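Local coordinates for protein diaminopimelate decarboxylase (Methanocaldococcus jannaschii, PDB 1TWI) that catalyses the pyridoxal-phosphate-dependent decarboxylation of meso-diaminopimelate to L-lysine, the final step of lysine biosynthesis by the diaminopimelate pathway, at residues L357-D362 / N393-R398; V318-G323 / D362-D367; R398-M403 / E416-A421. One frame throughout, in Å; residues are numbered along the deposited sequence.

Contact 1 (L357-D362 / N393-R398). With PLP (pyridoxal-5'-phosphate), chain F.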
loop_
_atom_site.group_PDB
_atom_site.type_symbol
_atom_site.label_atom_id
_atom_site.label_comp_id
_atom_site.label_asym_id
_atom_site.label_seq_id
_atom_site.Cartn_x
_atom_site.Cartn_y
_atom_site.Cartn_z
ATOM N N LEU A 357 -9.460 -0.806 9.783
ATOM C CA LEU A 357 -8.316 -1.713 9.767
ATOM C C LEU A 357 -7.526 -1.586 11.067
ATOM O O LEU A 357 -7.574 -0.527 11.736
ATOM C CB LEU A 357 -7.401 -1.436 8.542
ATOM C CG LEU A 357 -7.987 -1.931 7.187
ATOM C CD1 LEU A 357 -9.025 -0.897 6.625
ATOM C CD2 LEU A 357 -6.807 -2.069 6.147
ATOM N N CYS A 358 -6.771 -2.653 11.390
ATOM C CA CYS A 358 -5.933 -2.756 12.612
ATOM C C CYS A 358 -4.811 -1.762 12.736
ATOM O O CYS A 358 -4.182 -1.691 13.788
ATOM C CB CYS A 358 -5.201 -4.085 12.668
ATOM S SG CYS A 358 -4.010 -4.280 11.246
ATOM N N GLU A 359 -4.531 -1.051 11.666
ATOM C CA GLU A 359 -3.424 -0.115 11.571
ATOM C C GLU A 359 -3.756 1.218 12.251
ATOM O O GLU A 359 -4.785 1.832 11.970
ATOM C CB GLU A 359 -3.116 0.105 10.068
ATOM C CG GLU A 359 -1.682 0.056 9.610
ATOM C CD GLU A 359 -0.882 -0.912 10.386
ATOM O OE1 GLU A 359 -0.270 -0.466 11.361
ATOM O OE2 GLU A 359 -0.874 -2.113 10.058
ATOM N N SER A 360 -2.865 1.655 13.141
ATOM C CA SER A 360 -3.080 2.880 13.859
ATOM C C SER A 360 -3.165 4.047 12.907
ATOM O O SER A 360 -3.906 5.001 13.138
ATOM C CB SER A 360 -1.957 3.117 14.855
ATOM O OG SER A 360 -2.542 3.670 16.007
ATOM N N SER A 361 -2.442 3.933 11.804
ATOM C CA SER A 361 -2.401 4.947 10.789
ATOM C C SER A 361 -3.635 4.923 9.867
ATOM O O SER A 361 -3.683 5.740 8.962
ATOM C CB SER A 361 -1.190 4.721 9.932
ATOM O OG SER A 361 -1.356 3.458 9.288
ATOM N N ASP A 362 -4.564 3.961 10.051
ATOM C CA ASP A 362 -5.775 3.920 9.223
ATOM C C ASP A 362 -6.788 4.962 9.782
ATOM O O ASP A 362 -7.811 4.632 10.390
ATOM C CB ASP A 362 -6.395 2.490 9.188
ATOM C CG ASP A 362 -7.781 2.475 8.519
ATOM O OD1 ASP A 362 -7.950 3.112 7.453
ATOM O OD2 ASP A 362 -8.701 1.848 9.056
ATOM N N ASN A 393 -5.454 -1.954 -1.994
ATOM C CA ASN A 393 -4.960 -3.310 -1.854
ATOM C C ASN A 393 -5.961 -4.106 -1.023
ATOM O O ASN A 393 -7.018 -3.594 -0.738
ATOM C CB ASN A 393 -3.623 -3.252 -1.161
ATOM C CG ASN A 393 -3.687 -2.417 0.097
ATOM O OD1 ASN A 393 -3.124 -1.299 0.169
ATOM N ND2 ASN A 393 -4.374 -2.914 1.082
ATOM N N ASN A 394 -5.623 -5.330 -0.629
ATOM C CA ASN A 394 -6.532 -6.180 0.125
ATOM C C ASN A 394 -6.118 -6.327 1.580
ATOM O O ASN A 394 -6.521 -7.293 2.266
ATOM C CB ASN A 394 -6.587 -7.584 -0.504
ATOM C CG ASN A 394 -7.282 -7.591 -1.862
ATOM O OD1 ASN A 394 -8.361 -6.984 -2.042
ATOM N ND2 ASN A 394 -6.711 -8.297 -2.800
ATOM N N TYR A 395 -5.331 -5.384 2.075
ATOM C CA TYR A 395 -4.890 -5.475 3.468
ATOM C C TYR A 395 -6.047 -5.684 4.442
ATOM O O TYR A 395 -7.098 -5.034 4.313
ATOM C CB TYR A 395 -4.069 -4.231 3.831
ATOM C CG TYR A 395 -3.425 -4.294 5.188
ATOM C CD1 TYR A 395 -2.726 -5.429 5.601
ATOM C CD2 TYR A 395 -3.445 -3.164 6.029
ATOM C CE1 TYR A 395 -2.036 -5.445 6.842
ATOM C CE2 TYR A 395 -2.786 -3.155 7.247
ATOM C CZ TYR A 395 -2.074 -4.318 7.650
ATOM O OH TYR A 395 -1.442 -4.329 8.876
ATOM N N ASN A 396 -5.847 -6.597 5.395
ATOM C CA ASN A 396 -6.869 -7.002 6.395
ATOM C C ASN A 396 -7.949 -7.841 5.688
ATOM O O ASN A 396 -9.047 -7.964 6.193
ATOM C CB ASN A 396 -7.534 -5.791 7.109
ATOM C CG ASN A 396 -6.647 -5.194 8.198
ATOM O OD1 ASN A 396 -5.409 -5.216 8.113
ATOM N ND2 ASN A 396 -7.269 -4.668 9.207
ATOM N N ALA A 397 -7.600 -8.435 4.537
ATOM C CA ALA A 397 -8.512 -9.268 3.730
ATOM C C ALA A 397 -9.835 -8.558 3.429
ATOM O O ALA A 397 -10.923 -9.069 3.716
ATOM C CB ALA A 397 -8.782 -10.661 4.417
ATOM N N ARG A 398 -9.711 -7.375 2.840
ATOM C CA ARG A 398 -10.869 -6.554 2.484
ATOM C C ARG A 398 -10.834 -6.403 0.964
ATOM O O ARG A 398 -9.771 -6.104 0.392
ATOM C CB ARG A 398 -10.755 -5.153 3.119
ATOM C CG ARG A 398 -10.967 -5.112 4.592
ATOM C CD ARG A 398 -10.685 -3.702 5.127
ATOM N NE ARG A 398 -11.114 -3.754 6.510
ATOM C CZ ARG A 398 -12.229 -3.193 6.962
ATOM N NH1 ARG A 398 -12.994 -2.491 6.103
ATOM N NH2 ARG A 398 -12.611 -3.433 8.229
HETATM N N1 PLP F . -3.579 -8.204 17.581
HETATM C C2 PLP F . -4.121 -7.022 17.186
HETATM C C2A PLP F . -5.375 -6.614 17.942
HETATM C C3 PLP F . -3.451 -6.314 16.199
HETATM O O3 PLP F . -3.993 -5.143 15.801
HETATM C C4 PLP F . -2.312 -6.785 15.578
HETATM C C4A PLP F . -1.609 -5.931 14.468
HETATM O O4A PLP F . -2.199 -4.880 14.092
HETATM C C5 PLP F . -1.754 -8.030 16.028
HETATM C C6 PLP F . -2.452 -8.687 16.997
HETATM C C5A PLP F . -0.526 -8.697 15.523
HETATM O O4P PLP F . 0.677 -7.943 15.733
HETATM P P PLP F . 2.099 -8.571 15.391
HETATM O O1P PLP F . 3.062 -7.443 15.702
HETATM O O2P PLP F . 2.036 -8.935 13.921
HETATM O O3P PLP F . 2.319 -9.731 16.267
#

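Contact 2 (V318-G323 / D362-D367)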
loop_
_atom_site.group_PDB
_atom_site.type_symbol
_atom_site.label_atom_id
_atom_site.label_comp_id
_atom_site.label_asym_id
_atom_site.label_seq_id
_atom_site.Cartn_x
_atom_site.Cartn_y
_atom_site.Cartn_z
ATOM N N VAL A 318 -15.327 8.822 14.499
ATOM C CA VAL A 318 -16.401 8.462 13.587
ATOM C C VAL A 318 -15.764 7.320 12.751
ATOM O O VAL A 318 -14.715 7.521 12.135
ATOM C CB VAL A 318 -16.748 9.738 12.738
ATOM C CG1 VAL A 318 -17.518 9.366 11.511
ATOM C CG2 VAL A 318 -17.590 10.700 13.621
ATOM N N MET A 319 -16.364 6.119 12.772
ATOM C CA MET A 319 -15.786 4.977 12.061
ATOM C C MET A 319 -16.556 4.700 10.787
ATOM O O MET A 319 -17.756 4.467 10.832
ATOM C CB MET A 319 -15.840 3.707 12.930
ATOM C CG MET A 319 -15.453 3.908 14.428
ATOM S SD MET A 319 -13.776 4.516 14.601
ATOM C CE MET A 319 -13.435 4.075 16.395
ATOM N N ILE A 320 -15.857 4.704 9.652
ATOM C CA ILE A 320 -16.524 4.454 8.393
ATOM C C ILE A 320 -16.082 3.172 7.686
ATOM O O ILE A 320 -15.038 2.587 8.038
ATOM C CB ILE A 320 -16.354 5.675 7.414
ATOM C CG1 ILE A 320 -14.862 5.929 7.131
ATOM C CG2 ILE A 320 -17.024 6.978 8.045
ATOM C CD1 ILE A 320 -14.684 7.015 6.077
ATOM N N ASP A 321 -16.856 2.732 6.683
ATOM C CA ASP A 321 -16.494 1.501 5.991
ATOM C C ASP A 321 -15.453 1.612 4.877
ATOM O O ASP A 321 -15.123 0.613 4.226
ATOM C CB ASP A 321 -17.741 0.704 5.551
ATOM C CG ASP A 321 -18.667 1.474 4.652
ATOM O OD1 ASP A 321 -18.243 2.504 4.043
ATOM O OD2 ASP A 321 -19.849 1.029 4.546
ATOM N N ALA A 322 -14.940 2.817 4.674
ATOM C CA ALA A 322 -13.815 3.028 3.766
ATOM C C ALA A 322 -12.600 2.870 4.679
ATOM O O ALA A 322 -12.653 3.195 5.879
ATOM C CB ALA A 322 -13.817 4.434 3.178
ATOM N N GLY A 323 -11.479 2.438 4.122
ATOM C CA GLY A 323 -10.307 2.233 4.960
ATOM C C GLY A 323 -9.039 2.416 4.150
ATOM O O GLY A 323 -9.085 2.554 2.927
ATOM N N ASP A 362 -4.564 3.961 10.051
ATOM C CA ASP A 362 -5.775 3.920 9.223
ATOM C C ASP A 362 -6.788 4.962 9.782
ATOM O O ASP A 362 -7.811 4.632 10.390
ATOM C CB ASP A 362 -6.395 2.490 9.188
ATOM C CG ASP A 362 -7.781 2.475 8.519
ATOM O OD1 ASP A 362 -7.950 3.112 7.453
ATOM O OD2 ASP A 362 -8.701 1.848 9.056
ATOM N N VAL A 363 -6.478 6.223 9.521
ATOM C CA VAL A 363 -7.256 7.366 9.962
ATOM C C VAL A 363 -7.271 8.308 8.744
ATOM O O VAL A 363 -6.204 8.648 8.196
ATOM C CB VAL A 363 -6.524 8.060 11.161
ATOM C CG1 VAL A 363 -7.175 9.419 11.493
ATOM C CG2 VAL A 363 -6.556 7.126 12.404
ATOM N N PHE A 364 -8.446 8.727 8.315
ATOM C CA PHE A 364 -8.525 9.625 7.154
ATOM C C PHE A 364 -8.350 11.112 7.508
ATOM O O PHE A 364 -7.988 11.909 6.653
ATOM C CB PHE A 364 -9.883 9.447 6.441
ATOM C CG PHE A 364 -10.005 8.132 5.710
ATOM C CD1 PHE A 364 -9.323 7.924 4.503
ATOM C CD2 PHE A 364 -10.755 7.086 6.253
ATOM C CE1 PHE A 364 -9.395 6.666 3.844
ATOM C CE2 PHE A 364 -10.832 5.841 5.615
ATOM C CZ PHE A 364 -10.148 5.631 4.409
ATOM N N GLY A 365 -8.643 11.491 8.745
ATOM C CA GLY A 365 -8.496 12.900 9.103
ATOM C C GLY A 365 -8.718 13.057 10.594
ATOM O O GLY A 365 -9.468 12.287 11.221
ATOM N N ARG A 366 -8.078 14.061 11.179
ATOM C CA ARG A 366 -8.190 14.308 12.616
ATOM C C ARG A 366 -8.697 15.749 12.900
ATOM O O ARG A 366 -8.400 16.704 12.147
ATOM C CB ARG A 366 -6.807 14.118 13.252
ATOM C CG ARG A 366 -6.247 12.708 13.179
ATOM C CD ARG A 366 -4.798 12.680 13.691
ATOM N NE ARG A 366 -4.300 11.314 13.952
ATOM C CZ ARG A 366 -3.880 10.451 13.014
ATOM N NH1 ARG A 366 -3.886 10.779 11.720
ATOM N NH2 ARG A 366 -3.428 9.245 13.366
ATOM N N ASP A 367 -9.483 15.887 13.963
ATOM C CA ASP A 367 -9.984 17.185 14.353
ATOM C C ASP A 367 -10.631 17.928 13.208
ATOM O O ASP A 367 -10.306 19.073 12.954
ATOM C CB ASP A 367 -8.826 17.990 14.929
ATOM C CG ASP A 367 -8.162 17.264 16.098
ATOM O OD1 ASP A 367 -6.937 17.356 16.238
ATOM O OD2 ASP A 367 -8.865 16.572 16.878
#

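Contact 3 (R398-M403 / E416-A421)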
loop_
_atom_site.group_PDB
_atom_site.type_symbol
_atom_site.label_atom_id
_atom_site.label_comp_id
_atom_site.label_asym_id
_atom_site.label_seq_id
_atom_site.Cartn_x
_atom_site.Cartn_y
_atom_site.Cartn_z
ATOM N N ARG A 398 -9.711 -7.375 2.840
ATOM C CA ARG A 398 -10.869 -6.554 2.484
ATOM C C ARG A 398 -10.834 -6.403 0.964
ATOM O O ARG A 398 -9.771 -6.104 0.392
ATOM C CB ARG A 398 -10.755 -5.153 3.119
ATOM C CG ARG A 398 -10.967 -5.112 4.592
ATOM C CD ARG A 398 -10.685 -3.702 5.127
ATOM N NE ARG A 398 -11.114 -3.754 6.510
ATOM C CZ ARG A 398 -12.229 -3.193 6.962
ATOM N NH1 ARG A 398 -12.994 -2.491 6.103
ATOM N NH2 ARG A 398 -12.611 -3.433 8.229
ATOM N N GLY A 399 -11.968 -6.642 0.307
ATOM C CA GLY A 399 -11.997 -6.495 -1.142
ATOM C C GLY A 399 -11.816 -5.039 -1.643
ATOM O O GLY A 399 -12.207 -4.074 -0.957
ATOM N N ARG A 400 -11.227 -4.853 -2.821
ATOM C CA ARG A 400 -11.084 -3.480 -3.318
ATOM C C ARG A 400 -12.497 -3.052 -3.642
ATOM O O ARG A 400 -13.341 -3.855 -4.074
ATOM C CB ARG A 400 -10.111 -3.406 -4.495
ATOM C CG ARG A 400 -8.649 -3.464 -3.929
ATOM C CD ARG A 400 -7.628 -3.675 -5.008
ATOM N NE ARG A 400 -7.747 -5.014 -5.594
ATOM C CZ ARG A 400 -7.007 -5.427 -6.625
ATOM N NH1 ARG A 400 -6.103 -4.608 -7.164
ATOM N NH2 ARG A 400 -7.179 -6.638 -7.143
ATOM N N PRO A 401 -12.785 -1.764 -3.441
ATOM C CA PRO A 401 -14.129 -1.243 -3.672
ATOM C C PRO A 401 -14.646 -1.041 -5.082
ATOM O O PRO A 401 -13.896 -1.018 -6.064
ATOM C CB PRO A 401 -14.066 0.072 -2.936
ATOM C CG PRO A 401 -12.636 0.539 -3.323
ATOM C CD PRO A 401 -11.807 -0.662 -3.239
ATOM N N ARG A 402 -15.958 -0.866 -5.155
ATOM C CA ARG A 402 -16.601 -0.556 -6.426
ATOM C C ARG A 402 -16.252 0.882 -6.766
ATOM O O ARG A 402 -15.896 1.637 -5.875
ATOM C CB ARG A 402 -18.115 -0.594 -6.273
ATOM C CG ARG A 402 -18.733 -1.904 -6.673
ATOM C CD ARG A 402 -20.236 -1.892 -6.431
ATOM N NE ARG A 402 -20.877 -2.952 -7.193
ATOM C CZ ARG A 402 -22.196 -3.102 -7.264
ATOM N NH1 ARG A 402 -23.015 -2.256 -6.578
ATOM N NH2 ARG A 402 -22.700 -4.039 -8.076
ATOM N N MET A 403 -16.380 1.235 -8.050
ATOM C CA MET A 403 -16.190 2.602 -8.523
ATOM C C MET A 403 -17.242 2.856 -9.603
ATOM O O MET A 403 -17.476 1.971 -10.441
ATOM C CB MET A 403 -14.844 2.832 -9.222
ATOM C CG MET A 403 -13.645 2.353 -8.402
ATOM S SD MET A 403 -12.128 3.344 -8.829
ATOM C CE MET A 403 -11.940 2.880 -10.669
ATOM N N GLU A 416 -15.953 -3.296 -10.526
ATOM C CA GLU A 416 -16.804 -4.095 -9.639
ATOM C C GLU A 416 -16.032 -4.353 -8.366
ATOM O O GLU A 416 -14.781 -4.341 -8.349
ATOM C CB GLU A 416 -17.170 -5.420 -10.326
ATOM C CG GLU A 416 -18.191 -6.275 -9.621
ATOM C CD GLU A 416 -19.453 -5.545 -9.186
ATOM O OE1 GLU A 416 -19.376 -4.923 -8.127
ATOM O OE2 GLU A 416 -20.498 -5.602 -9.884
ATOM N N ARG A 417 -16.737 -4.597 -7.271
ATOM C CA ARG A 417 -15.996 -4.844 -6.050
ATOM C C ARG A 417 -15.517 -6.276 -5.974
ATOM O O ARG A 417 -15.968 -7.141 -6.728
ATOM C CB ARG A 417 -16.845 -4.551 -4.802
ATOM C CG ARG A 417 -18.093 -5.359 -4.691
ATOM C CD ARG A 417 -18.688 -5.095 -3.262
ATOM N NE ARG A 417 -18.932 -3.673 -3.015
ATOM C CZ ARG A 417 -20.127 -3.091 -3.102
ATOM N NH1 ARG A 417 -21.209 -3.835 -3.438
ATOM N NH2 ARG A 417 -20.244 -1.778 -2.853
ATOM N N GLU A 418 -14.618 -6.537 -5.049
ATOM C CA GLU A 418 -14.137 -7.903 -4.867
ATOM C C GLU A 418 -14.934 -8.592 -3.729
ATOM O O GLU A 418 -15.180 -7.973 -2.675
ATOM C CB GLU A 418 -12.629 -7.878 -4.504
ATOM C CG GLU A 418 -11.755 -7.605 -5.746
ATOM C CD GLU A 418 -10.317 -7.376 -5.401
ATOM O OE1 GLU A 418 -10.050 -6.621 -4.455
ATOM O OE2 GLU A 418 -9.453 -7.950 -6.109
ATOM N N THR A 419 -15.321 -9.856 -3.925
ATOM C CA THR A 419 -16.059 -10.613 -2.897
ATOM C C THR A 419 -15.079 -11.399 -2.074
ATOM O O THR A 419 -13.866 -11.378 -2.358
ATOM C CB THR A 419 -17.016 -11.702 -3.511
ATOM O OG1 THR A 419 -16.216 -12.670 -4.213
ATOM C CG2 THR A 419 -18.008 -11.041 -4.496
ATOM N N TYR A 420 -15.598 -12.041 -1.022
ATOM C CA TYR A 420 -14.741 -12.896 -0.203
ATOM C C TYR A 420 -14.115 -13.946 -1.132
ATOM O O TYR A 420 -12.939 -14.291 -0.960
ATOM C CB TYR A 420 -15.546 -13.621 0.919
ATOM C CG TYR A 420 -16.087 -12.677 1.988
ATOM C CD1 TYR A 420 -15.398 -11.519 2.336
ATOM C CD2 TYR A 420 -17.299 -12.916 2.614
ATOM C CE1 TYR A 420 -15.915 -10.599 3.282
ATOM C CE2 TYR A 420 -17.823 -12.013 3.583
ATOM C CZ TYR A 420 -17.113 -10.858 3.897
ATOM O OH TYR A 420 -17.642 -9.971 4.814
ATOM N N ALA A 421 -14.874 -14.439 -2.135
ATOM C CA ALA A 421 -14.327 -15.463 -3.035
ATOM C C ALA A 421 -13.162 -14.898 -3.832
ATOM O O ALA A 421 -12.200 -15.627 -4.175
ATOM C CB ALA A 421 -15.473 -16.046 -4.029
HETATM O O HOH W 1 -12.575 -4.467 -6.752
#

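Contact 1 (L357-D362 / N393-R398)
Leu357, Cys358 and Glu359 meet Tyr395, Asn396 and Arg398 where two loops come together beside the cofactor. The phenol of Tyr395 carries the polar half of the contact. Its CG stands anti to the backbone N (chi1 -173°), which sends the ring across to the loop of Cys358 and Glu359. At the far end Tyr395 OH donates a short hydrogen bond of 2.6 Å to Glu359 OE2. The carboxylate and the ring lie nearly in one plane, 13° apart, and the oxygen is met at the ring edge. The two side chains themselves run at about a right angle.

Cys358 SG lies 3.5 Å from Tyr395 OH. The sulfur also approaches the Tyr395 ring obliquely, 5.0 Å from its centroid, a sulfur-aromatic contact. With chi1 at 63°, the sulfur lies between the backbone N and the carbonyl carbon of its own residue. It also reaches the cofactor, with SG 3.4 Å from PLP O4A. The amide end of Asn396 covers one face of the Tyr395 ring.

Leu357 fills the apolar half, and its two methyls part ways. CD2 packs at 3.5 Å against Tyr395 CD2, obliquely to the ring. CD1 lies over one face of the Arg398 guanidinium, 3.5 Å from NE. The Arg398 side chain crosses Leu357 at an angle. Leu357 CB and CG pack against the amide group of Asn396.

The pyridoxal phosphate is held by residues of the second subunit, including Ser213, Gly250 and Tyr387, so this active site is built across the dimer. Cys358 is the predicted proton donor, and Cys358, Glu359 and Tyr395 line the pocket of the product lysine. The bond from Tyr395 restrains the Glu359 carboxylate, consistent with its inferred role in binding the substrate.

Contact 2 (V318-G323 / D362-D367)
Phe364 pushes its ring against the chain at Ala322 and Gly323, and this is the tight part of the contact. CG of Phe364 is anti to the carbonyl carbon (chi1 -71°), and the ring reaches across with its outer edge leading. Ala322 O lies close to the ring plane at that edge, 3.2 Å from Phe364 CE2. Next to it, Gly323 C lies 3.4 Å from Phe364 CZ and is placed obliquely to the ring. Backbone, not side chain, supplies this surface. Asp362 adds a second point: its OD1 is 3.5 Å from Gly323 CA. The same oxygen accepts a hydrogen bond from Met324 N, so the carboxylate ties down the chain just past the glycine.

The apolar side-chain pairs are looser. Ile320 CD1 stops 3.9 Å from Phe364 CD2, and Ala322 CB is 4.1 Å from Phe364 CZ. Ile320 reaches the ring because its CG1 takes the crowded position between N and the carbonyl carbon (chi1 60°). No hydrogen bond joins the two segments. Farther along 362-367, Arg366 and Asp367 run out to solvent and do not touch 318-323.

The contact belongs to the beta domain that accompanies the barrel in this decarboxylase family. Strand 348-354 lies between strands 316-320 and 363-371, parallel to the first and antiparallel to the second. Phe364 and Gly365 form a classic beta bulge opposite Ile353. Ile320 also touches Val306 of strand 300-311, which pairs antiparallel with strand 316-320. Strand 378-382 closes the hydrophobic side, where Ile381 touches both Ile320 and Phe364.

Contact 3 (R398-M403 / E416-A421)
The open end of the beta hairpin of strands 402-407 and 410-415 is closed by two arginine-glutamate salt bridges. Arg400 grips Glu418 side-on: NE binds OE1 at 3.0 Å and NH2 binds OE2 at 2.8 Å. Both acceptors lie near the guanidinium plane, but the donors approach from above the carboxylate plane, and the two planes are 49° apart. Glu418 OE1 also takes Arg400 N at 2.7 Å, through its anti lone pair. In return, Glu418 N donates to Arg400 O at 3.1 Å. A water donates to Arg400 O and to Glu416 O, bridging the two segments.

Arg402 holds Glu416 in the same two-pronged way, with NE to OE1 at 2.6 Å and NH2 to OE2 at 3.2 Å. Here the planes are nearly coplanar, 25° apart. Arg417 N binds the anti side of Glu416 OE1. The Arg417 guanidinium lays one face over Arg402 CD, and both arginines donate to Phe28 O.

Beyond Glu418 the chain enters a short, weakly bonded helix (420-423), with Thr419 at the N-cap position. The arrangement is the open end of an antiparallel beta hairpin, its flanking chains held side by side by two side-on arginine-glutamate salt bridges.

All three contacts lie on the same side of the chain's centre, and each touches the second subunit. Contacts 1 and 2 have centres 12 Å apart and share Asp362; they join where Leu357 CD1 packs 3.8 Å from Gly323 CA. Contacts 1 and 3 share Arg398, with centres 14 Å apart, and Asn393 O lies 3.6 Å from Arg400 CG. Contacts 2 and 3 are farther apart, their centres 19 Å from each other. Only contact 1 brings residues of the lysine pocket up to the cofactor. In contact 2, the side chain of Asp362 is about 10 Å from pyridoxal phosphate. Contact 3 holds no residue of the lysine pocket.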